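Local coordinates for protein aminoglycoside N(3)-acetyltransferase (Streptomyces griseus, PDB 7LAP) that probably transfers an acetyl group to the 3-amino group of aminoglycoside antibiotics, an N-acetylation associated with resistance to these drugs, at residues 189-201 with 276-289. Sequence-based numbering, arbitrary orientation.
Sequences LLHHAEALAQAPG and AVEFGVRWIEEHLN
Val277 turns its two methyls to different partners on helix 189-196. CG2 fits into the fork of Leu189, 3.5 Å from Leu189 CG, the side chains crossing at about a right angle, and also meets the edge of the His192 ring; CG1 reaches Leu196 CD1. A beta-branched residue suits this place because its short arms diverge close to the backbone. The helix axes approach to 8.5 Å at a crossing angle of -48°. Small residues suit the crossing: Leu190 CD2 and the Ala193 methyl pack against the Gly280 backbone, and Ala193 CB meets Val281 CG1 at 3.6 Å. Val281 CG1 stands anti to the Val281 carbonyl carbon (chi1 -71°), which turns it to the last turn of helix 189-196, where it also touches Leu196 CB. Ile284 splits its branches, CG2 against Ala197 CB and CD1 across the aliphatic CG of Glu194.

Beyond Ala197 the chain runs extended along helix 276-289, where two hydrogen bonds join the apolar packing. The extended side chain of Glu285 brings OE2, through its anti lone pair, to Gln198 N (2.8 Å, 163°). Asn289 ND2 donates in its amide plane to Gln198 O at 2.6 Å and also to Glu285 O, which holds the amide's rotation. The small Ala199 methyl lets the chain lie close, on Leu288 CB.

Phe232 packs on Ala199, Ile284 and Leu288, while Tyr234 and Ala231 bind the Glu194 carboxylate. Val171 of helix 166-172 covers Leu189 and Val277. The contact joins the C-terminal helix, which follows strand 266-272, to helix 189-196 and the segment leading into strand 204-213.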
loop_
_atom_site.group_PDB
_atom_site.type_symbol
_atom_site.label_atom_id
_atom_site.label_comp_id
_atom_site.label_asym_id
_atom_site.label_seq_id
_atom_site.Cartn_x
_atom_site.Cartn_y
_atom_site.Cartn_z
ATOM N N LEU B 189 11.201 7.144 -18.009
ATOM C CA LEU B 189 12.013 8.186 -18.615
ATOM C C LEU B 189 11.761 8.336 -20.117
ATOM O O LEU B 189 11.961 9.416 -20.668
ATOM C CB LEU B 189 13.485 7.886 -18.336
ATOM C CG LEU B 189 14.484 8.856 -18.970
ATOM C CD1 LEU B 189 14.276 10.262 -18.425
ATOM C CD2 LEU B 189 15.920 8.362 -18.767
ATOM N N LEU B 190 11.321 7.276 -20.799
ATOM C CA LEU B 190 11.051 7.395 -22.229
ATOM C C LEU B 190 9.794 8.211 -22.529
ATOM O O LEU B 190 9.566 8.552 -23.696
ATOM C CB LEU B 190 10.943 6.002 -22.864
ATOM C CG LEU B 190 12.281 5.260 -22.989
ATOM C CD1 LEU B 190 12.096 3.839 -23.527
ATOM C CD2 LEU B 190 13.244 6.046 -23.862
ATOM N N HIS B 191 8.977 8.539 -21.519
ATOM C CA HIS B 191 7.928 9.531 -21.751
ATOM C C HIS B 191 8.521 10.923 -21.934
ATOM O O HIS B 191 7.953 11.747 -22.651
ATOM C CB HIS B 191 6.927 9.549 -20.592
ATOM C CG HIS B 191 6.039 8.346 -20.543
ATOM N ND1 HIS B 191 5.362 7.868 -21.646
ATOM C CD2 HIS B 191 5.727 7.515 -19.522
ATOM C CE1 HIS B 191 4.673 6.792 -21.308
ATOM N NE2 HIS B 191 4.865 6.567 -20.021
ATOM N N HIS B 192 9.653 11.203 -21.286
ATOM C CA HIS B 192 10.378 12.447 -21.542
ATOM C C HIS B 192 10.918 12.465 -22.962
ATOM O O HIS B 192 10.890 13.510 -23.632
ATOM C CB HIS B 192 11.513 12.616 -20.516
ATOM C CG HIS B 192 12.327 13.863 -20.687
ATOM N ND1 HIS B 192 11.762 15.119 -20.749
ATOM C CD2 HIS B 192 13.664 14.050 -20.805
ATOM C CE1 HIS B 192 12.714 16.029 -20.889
ATOM N NE2 HIS B 192 13.877 15.407 -20.941
ATOM N N ALA B 193 11.390 11.315 -23.451
ATOM C CA ALA B 193 11.775 11.218 -24.859
ATOM C C ALA B 193 10.595 11.518 -25.781
ATOM O O ALA B 193 10.730 12.267 -26.756
ATOM C CB ALA B 193 12.353 9.830 -25.167
ATOM N N GLU B 194 9.432 10.918 -25.510
ATOM C CA GLU B 194 8.247 11.224 -26.314
ATOM C C GLU B 194 7.927 12.714 -26.285
ATOM O O GLU B 194 7.567 13.304 -27.312
ATOM C CB GLU B 194 7.048 10.418 -25.816
ATOM C CG GLU B 194 7.115 8.942 -26.148
ATOM C CD GLU B 194 5.916 8.164 -25.612
ATOM O OE1 GLU B 194 5.537 8.350 -24.422
ATOM O OE2 GLU B 194 5.346 7.367 -26.391
ATOM N N ALA B 195 8.072 13.348 -25.118
ATOM C CA ALA B 195 7.754 14.770 -25.018
ATOM C C ALA B 195 8.696 15.625 -25.861
ATOM O O ALA B 195 8.269 16.641 -26.418
ATOM C CB ALA B 195 7.785 15.213 -23.559
ATOM N N LEU B 196 9.966 15.229 -25.984
ATOM C CA LEU B 196 10.941 15.972 -26.784
ATOM C C LEU B 196 10.905 15.621 -28.268
ATOM O O LEU B 196 11.329 16.442 -29.097
ATOM C CB LEU B 196 12.368 15.708 -26.283
ATOM C CG LEU B 196 12.718 16.030 -24.837
ATOM C CD1 LEU B 196 14.152 15.591 -24.528
ATOM C CD2 LEU B 196 12.523 17.521 -24.557
ATOM N N ALA B 197 10.436 14.426 -28.622
ATOM C CA ALA B 197 10.602 13.936 -29.984
ATOM C C ALA B 197 9.694 14.679 -30.949
ATOM O O ALA B 197 8.525 14.947 -30.648
ATOM C CB ALA B 197 10.324 12.436 -30.058
ATOM N N GLN B 198 10.242 15.002 -32.123
ATOM C CA GLN B 198 9.513 15.707 -33.167
ATOM C C GLN B 198 9.254 14.761 -34.330
ATOM O O GLN B 198 10.192 14.318 -34.999
ATOM C CB GLN B 198 10.274 16.953 -33.634
ATOM C CG GLN B 198 10.249 18.101 -32.620
ATOM C CD GLN B 198 8.874 18.279 -31.967
ATOM O OE1 GLN B 198 8.754 18.316 -30.733
ATOM N NE2 GLN B 198 7.831 18.374 -32.794
ATOM N N ALA B 199 7.981 14.468 -34.575
ATOM C CA ALA B 199 7.576 13.561 -35.638
ATOM C C ALA B 199 6.084 13.738 -35.848
ATOM O O ALA B 199 5.374 14.103 -34.904
ATOM C CB ALA B 199 7.907 12.103 -35.283
ATOM N N PRO B 200 5.578 13.495 -37.054
ATOM C CA PRO B 200 4.148 13.705 -37.302
ATOM C C PRO B 200 3.297 12.689 -36.555
ATOM O O PRO B 200 3.722 11.564 -36.281
ATOM C CB PRO B 200 4.025 13.523 -38.819
ATOM C CG PRO B 200 5.127 12.572 -39.158
ATOM C CD PRO B 200 6.266 12.939 -38.236
ATOM N N GLY B 201 2.079 13.108 -36.224
ATOM C CA GLY B 201 1.136 12.232 -35.562
ATOM C C GLY B 201 1.253 12.165 -34.059
ATOM O O GLY B 201 0.858 11.155 -33.469
ATOM N N ALA B 276 20.274 7.481 -22.605
ATOM C CA ALA B 276 19.034 6.751 -22.861
ATOM C C ALA B 276 17.978 7.649 -23.497
ATOM O O ALA B 276 17.296 7.239 -24.441
ATOM C CB ALA B 276 18.505 6.136 -21.569
ATOM N N VAL B 277 17.832 8.878 -22.997
ATOM C CA VAL B 277 16.881 9.814 -23.589
ATOM C C VAL B 277 17.342 10.224 -24.976
ATOM O O VAL B 277 16.550 10.253 -25.929
ATOM C CB VAL B 277 16.689 11.045 -22.680
ATOM C CG1 VAL B 277 16.180 12.215 -23.494
ATOM C CG2 VAL B 277 15.704 10.735 -21.619
ATOM N N GLU B 278 18.621 10.570 -25.113
ATOM C CA GLU B 278 19.159 10.884 -26.435
ATOM C C GLU B 278 18.892 9.747 -27.424
ATOM O O GLU B 278 18.451 9.978 -28.552
ATOM C CB GLU B 278 20.652 11.165 -26.314
ATOM C CG GLU B 278 21.401 11.284 -27.622
ATOM C CD GLU B 278 22.864 11.597 -27.388
ATOM O OE1 GLU B 278 23.461 11.007 -26.453
ATOM O OE2 GLU B 278 23.414 12.443 -28.120
ATOM N N PHE B 279 19.123 8.501 -27.003
ATOM C CA PHE B 279 18.843 7.380 -27.891
ATOM C C PHE B 279 17.356 7.292 -28.206
ATOM O O PHE B 279 16.969 7.019 -29.350
ATOM C CB PHE B 279 19.333 6.072 -27.259
ATOM C CG PHE B 279 19.181 4.871 -28.150
ATOM C CD1 PHE B 279 17.974 4.171 -28.200
ATOM C CD2 PHE B 279 20.252 4.429 -28.935
ATOM C CE1 PHE B 279 17.833 3.052 -29.026
ATOM C CE2 PHE B 279 20.118 3.314 -29.767
ATOM C CZ PHE B 279 18.904 2.624 -29.817
ATOM N N GLY B 280 16.506 7.498 -27.198
ATOM C CA GLY B 280 15.083 7.295 -27.397
ATOM C C GLY B 280 14.496 8.304 -28.364
ATOM O O GLY B 280 13.702 7.954 -29.245
ATOM N N VAL B 281 14.897 9.566 -28.240
ATOM C CA VAL B 281 14.332 10.568 -29.132
ATOM C C VAL B 281 14.811 10.331 -30.556
ATOM O O VAL B 281 14.039 10.447 -31.511
ATOM C CB VAL B 281 14.671 11.980 -28.628
ATOM C CG1 VAL B 281 13.897 12.285 -27.374
ATOM C CG2 VAL B 281 16.121 12.085 -28.338
ATOM N N ARG B 282 16.079 9.948 -30.718
ATOM C CA ARG B 282 16.580 9.647 -32.052
ATOM C C ARG B 282 15.890 8.416 -32.629
ATOM O O ARG B 282 15.597 8.356 -33.829
ATOM C CB ARG B 282 18.096 9.456 -32.020
ATOM C CG ARG B 282 18.681 9.016 -33.359
ATOM C CD ARG B 282 20.166 9.307 -33.416
ATOM N NE ARG B 282 20.789 8.801 -32.200
ATOM C CZ ARG B 282 21.136 7.530 -32.009
ATOM N NH1 ARG B 282 20.959 6.634 -32.980
ATOM N NH2 ARG B 282 21.674 7.157 -30.852
ATOM N N TRP B 283 15.594 7.433 -31.784
ATOM C CA TRP B 283 14.835 6.278 -32.251
ATOM C C TRP B 283 13.471 6.706 -32.778
ATOM O O TRP B 283 13.063 6.316 -33.877
ATOM C CB TRP B 283 14.689 5.266 -31.116
ATOM C CG TRP B 283 14.136 3.945 -31.566
ATOM C CD1 TRP B 283 14.844 2.826 -31.904
ATOM C CD2 TRP B 283 12.753 3.615 -31.732
ATOM N NE1 TRP B 283 13.982 1.821 -32.276
ATOM C CE2 TRP B 283 12.693 2.280 -32.173
ATOM C CE3 TRP B 283 11.558 4.321 -31.544
ATOM C CZ2 TRP B 283 11.486 1.635 -32.437
ATOM C CZ3 TRP B 283 10.363 3.682 -31.801
ATOM C CH2 TRP B 283 10.334 2.350 -32.241
ATOM N N ILE B 284 12.759 7.531 -32.012
ATOM C CA ILE B 284 11.407 7.917 -32.394
ATOM C C ILE B 284 11.426 8.771 -33.648
ATOM O O ILE B 284 10.589 8.606 -34.543
ATOM C CB ILE B 284 10.717 8.646 -31.227
ATOM C CG1 ILE B 284 10.507 7.680 -30.060
ATOM C CG2 ILE B 284 9.412 9.269 -31.698
ATOM C CD1 ILE B 284 9.987 8.361 -28.809
ATOM N N GLU B 285 12.381 9.696 -33.739
ATOM C CA GLU B 285 12.408 10.593 -34.884
ATOM C C GLU B 285 12.843 9.870 -36.149
ATOM O O GLU B 285 12.353 10.181 -37.244
ATOM C CB GLU B 285 13.317 11.775 -34.578
ATOM C CG GLU B 285 12.698 12.673 -33.513
ATOM C CD GLU B 285 13.564 13.855 -33.153
ATOM O OE1 GLU B 285 14.774 13.809 -33.466
ATOM O OE2 GLU B 285 13.036 14.830 -32.560
ATOM N N GLU B 286 13.738 8.892 -36.026
ATOM C CA GLU B 286 14.165 8.193 -37.231
ATOM C C GLU B 286 13.110 7.205 -37.704
ATOM O O GLU B 286 12.825 7.134 -38.901
ATOM C CB GLU B 286 15.510 7.505 -36.999
ATOM C CG GLU B 286 16.631 8.519 -36.844
ATOM C CD GLU B 286 17.982 7.897 -36.536
ATOM O OE1 GLU B 286 18.030 6.725 -36.095
ATOM O OE2 GLU B 286 19.000 8.599 -36.725
ATOM N N HIS B 287 12.482 6.470 -36.789
ATOM C CA HIS B 287 11.462 5.526 -37.229
ATOM C C HIS B 287 10.187 6.226 -37.697
ATOM O O HIS B 287 9.505 5.722 -38.596
ATOM C CB HIS B 287 11.157 4.529 -36.113
ATOM C CG HIS B 287 12.205 3.469 -35.959
ATOM N ND1 HIS B 287 13.448 3.723 -35.417
ATOM C CD2 HIS B 287 12.206 2.158 -36.301
ATOM C CE1 HIS B 287 14.165 2.610 -35.421
ATOM N NE2 HIS B 287 13.432 1.646 -35.949
ATOM N N LEU B 288 9.861 7.392 -37.142
ATOM C CA LEU B 288 8.554 7.982 -37.383
ATOM C C LEU B 288 8.551 9.187 -38.311
ATOM O O LEU B 288 7.463 9.661 -38.662
ATOM C CB LEU B 288 7.901 8.377 -36.057
ATOM C CG LEU B 288 7.607 7.145 -35.214
ATOM C CD1 LEU B 288 6.841 7.536 -33.981
ATOM C CD2 LEU B 288 6.852 6.115 -36.029
ATOM N N ASN B 289 9.709 9.691 -38.733
ATOM C CA ASN B 289 9.664 10.850 -39.619
ATOM C C ASN B 289 9.741 10.471 -41.087
ATOM O O ASN B 289 9.086 11.112 -41.921
ATOM C CB ASN B 289 10.775 11.838 -39.278
ATOM C CG ASN B 289 10.308 12.901 -38.311
ATOM O OD1 ASN B 289 9.550 13.797 -38.684
ATOM N ND2 ASN B 289 10.735 12.794 -37.048
#